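Local coordinates for aminopeptidase P; XAA-pro aminopeptidase (Streptococcus thermophilus, PDB 3IL0), which is probably a metal-dependent aminopeptidase of the M24B family, represented here by its creatinase/prolidase-type N-terminal domain, at residues N29-L34 and T40-F45. Sequence-based numbering, arbitrary orientation.
Sequences NNIYYL and TNATVF
Helix-on-sheet packing in the creatinase/prolidase-type N-terminal domain brings Ile31 and Leu34, on one side of helix 28-35, against Ala42 and Val44, both of which point toward the helix from segment 40-45. The two short axes approach to 8.9 Å, with 62° between their N-to-C directions, so the helix lies slantwise over the strand. The contact is small, burying 195 Å² with both sides summed. Ile31 does most of the work. Its branches part around the first torsion (chi1 -67°): CG2 stands anti to the backbone N, while CG1 lies beside that N. CG1 comes within 3.8 Å of CG2 of Val44, the two side chains sliding past one another in opposite directions. Further back along the chain, CG2 of Ile31 touches CB of Ala42 at 4.0 Å, so the isoleucine spans two residues that are next but one in sequence; the modelled position of its outermost carbon, CD1, is doubtful. Val44 divides its methyls between the helix residues: CG2 serves Ile31, whereas CG1, turned anti to the backbone N (chi1 163°), meets CD1 of Leu34 more loosely at 4.4 Å. The join is apolar, and Ile31, Leu34 and Val44 are all buried. Strand 42-47 runs between two antiparallel neighbours, pairing through Val44 with Val25 of strand 22-25 and through Thr43 with Leu54 of strand 51-55. Tyr33, on helix 28-35, packs on helix 123-128; Thr43, whose side chain points away from helix 28-35, and Phe45 touch helix 78-88.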
loop_
_atom_site.group_PDB
_atom_site.type_symbol
_atom_site.label_atom_id
_atom_site.label_comp_id
_atom_site.label_asym_id
_atom_site.label_seq_id
_atom_site.Cartn_x
_atom_site.Cartn_y
_atom_site.Cartn_z
ATOM N N ASN A 29 2.215 5.052 -10.736
ATOM C CA ASN A 29 2.251 3.942 -11.674
ATOM C C ASN A 29 1.755 2.642 -11.041
ATOM O O ASN A 29 0.842 1.945 -11.552
ATOM C CB ASN A 29 3.698 3.766 -12.108
ATOM C CG ASN A 29 3.833 3.158 -13.451
ATOM O OD1 ASN A 29 2.950 3.288 -14.307
ATOM N ND2 ASN A 29 4.978 2.516 -13.681
ATOM N N ASN A 30 2.381 2.335 -9.907
ATOM C CA ASN A 30 1.986 1.192 -9.097
ATOM C C ASN A 30 0.588 1.294 -8.576
ATOM O O ASN A 30 -0.164 0.295 -8.565
ATOM C CB ASN A 30 2.943 1.033 -7.946
ATOM C CG ASN A 30 4.256 0.537 -8.397
ATOM O OD1 ASN A 30 4.411 0.129 -9.535
ATOM N ND2 ASN A 30 5.206 0.523 -7.504
ATOM N N ILE A 31 0.231 2.499 -8.141
ATOM C CA ILE A 31 -1.124 2.724 -7.652
ATOM C C ILE A 31 -2.067 2.564 -8.825
ATOM O O ILE A 31 -3.088 1.866 -8.718
ATOM C CB ILE A 31 -1.291 4.061 -6.855
ATOM C CG1 ILE A 31 -0.469 3.961 -5.538
ATOM C CG2 ILE A 31 -2.783 4.315 -6.603
ATOM C CD1 ILE A 31 -0.301 5.265 -4.706
ATOM N N TYR A 32 -1.687 3.123 -9.975
ATOM C CA TYR A 32 -2.518 2.946 -11.163
ATOM C C TYR A 32 -2.718 1.466 -11.453
ATOM O O TYR A 32 -3.838 1.041 -11.582
ATOM C CB TYR A 32 -2.000 3.705 -12.398
ATOM C CG TYR A 32 -2.917 3.530 -13.620
ATOM C CD1 TYR A 32 -4.285 3.840 -13.539
ATOM C CD2 TYR A 32 -2.424 3.037 -14.854
ATOM C CE1 TYR A 32 -5.147 3.672 -14.636
ATOM C CE2 TYR A 32 -3.282 2.860 -15.966
ATOM C CZ TYR A 32 -4.646 3.187 -15.846
ATOM O OH TYR A 32 -5.523 3.041 -16.911
ATOM N N TYR A 33 -1.656 0.679 -11.497
ATOM C CA TYR A 33 -1.806 -0.738 -11.794
ATOM C C TYR A 33 -2.881 -1.428 -10.947
ATOM O O TYR A 33 -3.819 -2.013 -11.478
ATOM C CB TYR A 33 -0.471 -1.472 -11.671
ATOM C CG TYR A 33 -0.606 -2.966 -11.943
ATOM C CD1 TYR A 33 -0.685 -3.477 -13.259
ATOM C CD2 TYR A 33 -0.701 -3.873 -10.883
ATOM C CE1 TYR A 33 -0.830 -4.863 -13.487
ATOM C CE2 TYR A 33 -0.844 -5.243 -11.100
ATOM C CZ TYR A 33 -0.913 -5.725 -12.391
ATOM O OH TYR A 33 -1.050 -7.078 -12.537
ATOM N N LEU A 34 -2.786 -1.323 -9.624
ATOM C CA LEU A 34 -3.668 -2.081 -8.737
ATOM C C LEU A 34 -5.080 -1.458 -8.565
ATOM O O LEU A 34 -5.989 -2.119 -8.067
ATOM C CB LEU A 34 -3.009 -2.202 -7.371
ATOM C CG LEU A 34 -1.609 -2.780 -7.233
ATOM C CD1 LEU A 34 -1.012 -2.226 -5.980
ATOM C CD2 LEU A 34 -1.631 -4.297 -7.149
ATOM N N THR A 40 -1.394 11.568 -8.271
ATOM C CA THR A 40 -0.123 11.724 -7.554
ATOM C C THR A 40 -0.294 11.950 -6.043
ATOM O O THR A 40 0.668 12.263 -5.335
ATOM C CB THR A 40 0.646 12.901 -8.137
ATOM O OG1 THR A 40 -0.014 14.118 -7.764
ATOM C CG2 THR A 40 0.686 12.797 -9.648
ATOM N N ASN A 41 -1.512 11.785 -5.546
ATOM C CA ASN A 41 -1.714 11.819 -4.111
ATOM C C ASN A 41 -2.661 10.741 -3.549
ATOM O O ASN A 41 -3.709 11.023 -2.932
ATOM C CB ASN A 41 -2.111 13.218 -3.693
ATOM C CG ASN A 41 -1.195 13.742 -2.632
ATOM O OD1 ASN A 41 -1.131 13.175 -1.517
ATOM N ND2 ASN A 41 -0.426 14.793 -2.974
ATOM N N ALA A 42 -2.258 9.498 -3.822
ATOM C CA ALA A 42 -2.827 8.304 -3.226
ATOM C C ALA A 42 -1.665 7.508 -2.581
ATOM O O ALA A 42 -0.521 7.597 -3.051
ATOM C CB ALA A 42 -3.553 7.461 -4.287
ATOM N N THR A 43 -1.958 6.783 -1.483
ATOM C CA THR A 43 -1.052 5.757 -0.915
ATOM C C THR A 43 -1.891 4.505 -0.863
ATOM O O THR A 43 -3.113 4.562 -0.586
ATOM C CB THR A 43 -0.540 6.099 0.527
ATOM O OG1 THR A 43 0.202 7.332 0.520
ATOM C CG2 THR A 43 0.390 4.955 1.136
ATOM N N VAL A 44 -1.257 3.376 -1.127
ATOM C CA VAL A 44 -1.916 2.078 -1.004
ATOM C C VAL A 44 -1.213 1.256 0.059
ATOM O O VAL A 44 0.028 1.314 0.204
ATOM C CB VAL A 44 -1.936 1.379 -2.358
ATOM C CG1 VAL A 44 -2.225 -0.138 -2.248
ATOM C CG2 VAL A 44 -2.905 2.113 -3.235
ATOM N N PHE A 45 -1.996 0.498 0.808
ATOM C CA PHE A 45 -1.445 -0.331 1.814
ATOM C C PHE A 45 -2.266 -1.614 1.786
ATOM O O PHE A 45 -3.423 -1.589 2.158
ATOM C CB PHE A 45 -1.513 0.368 3.187
ATOM C CG PHE A 45 -0.814 -0.394 4.300
ATOM C CD1 PHE A 45 0.549 -0.372 4.406
ATOM C CD2 PHE A 45 -1.528 -1.132 5.211
ATOM C CE1 PHE A 45 1.200 -1.072 5.421
ATOM C CE2 PHE A 45 -0.890 -1.858 6.269
ATOM C CZ PHE A 45 0.470 -1.810 6.371
#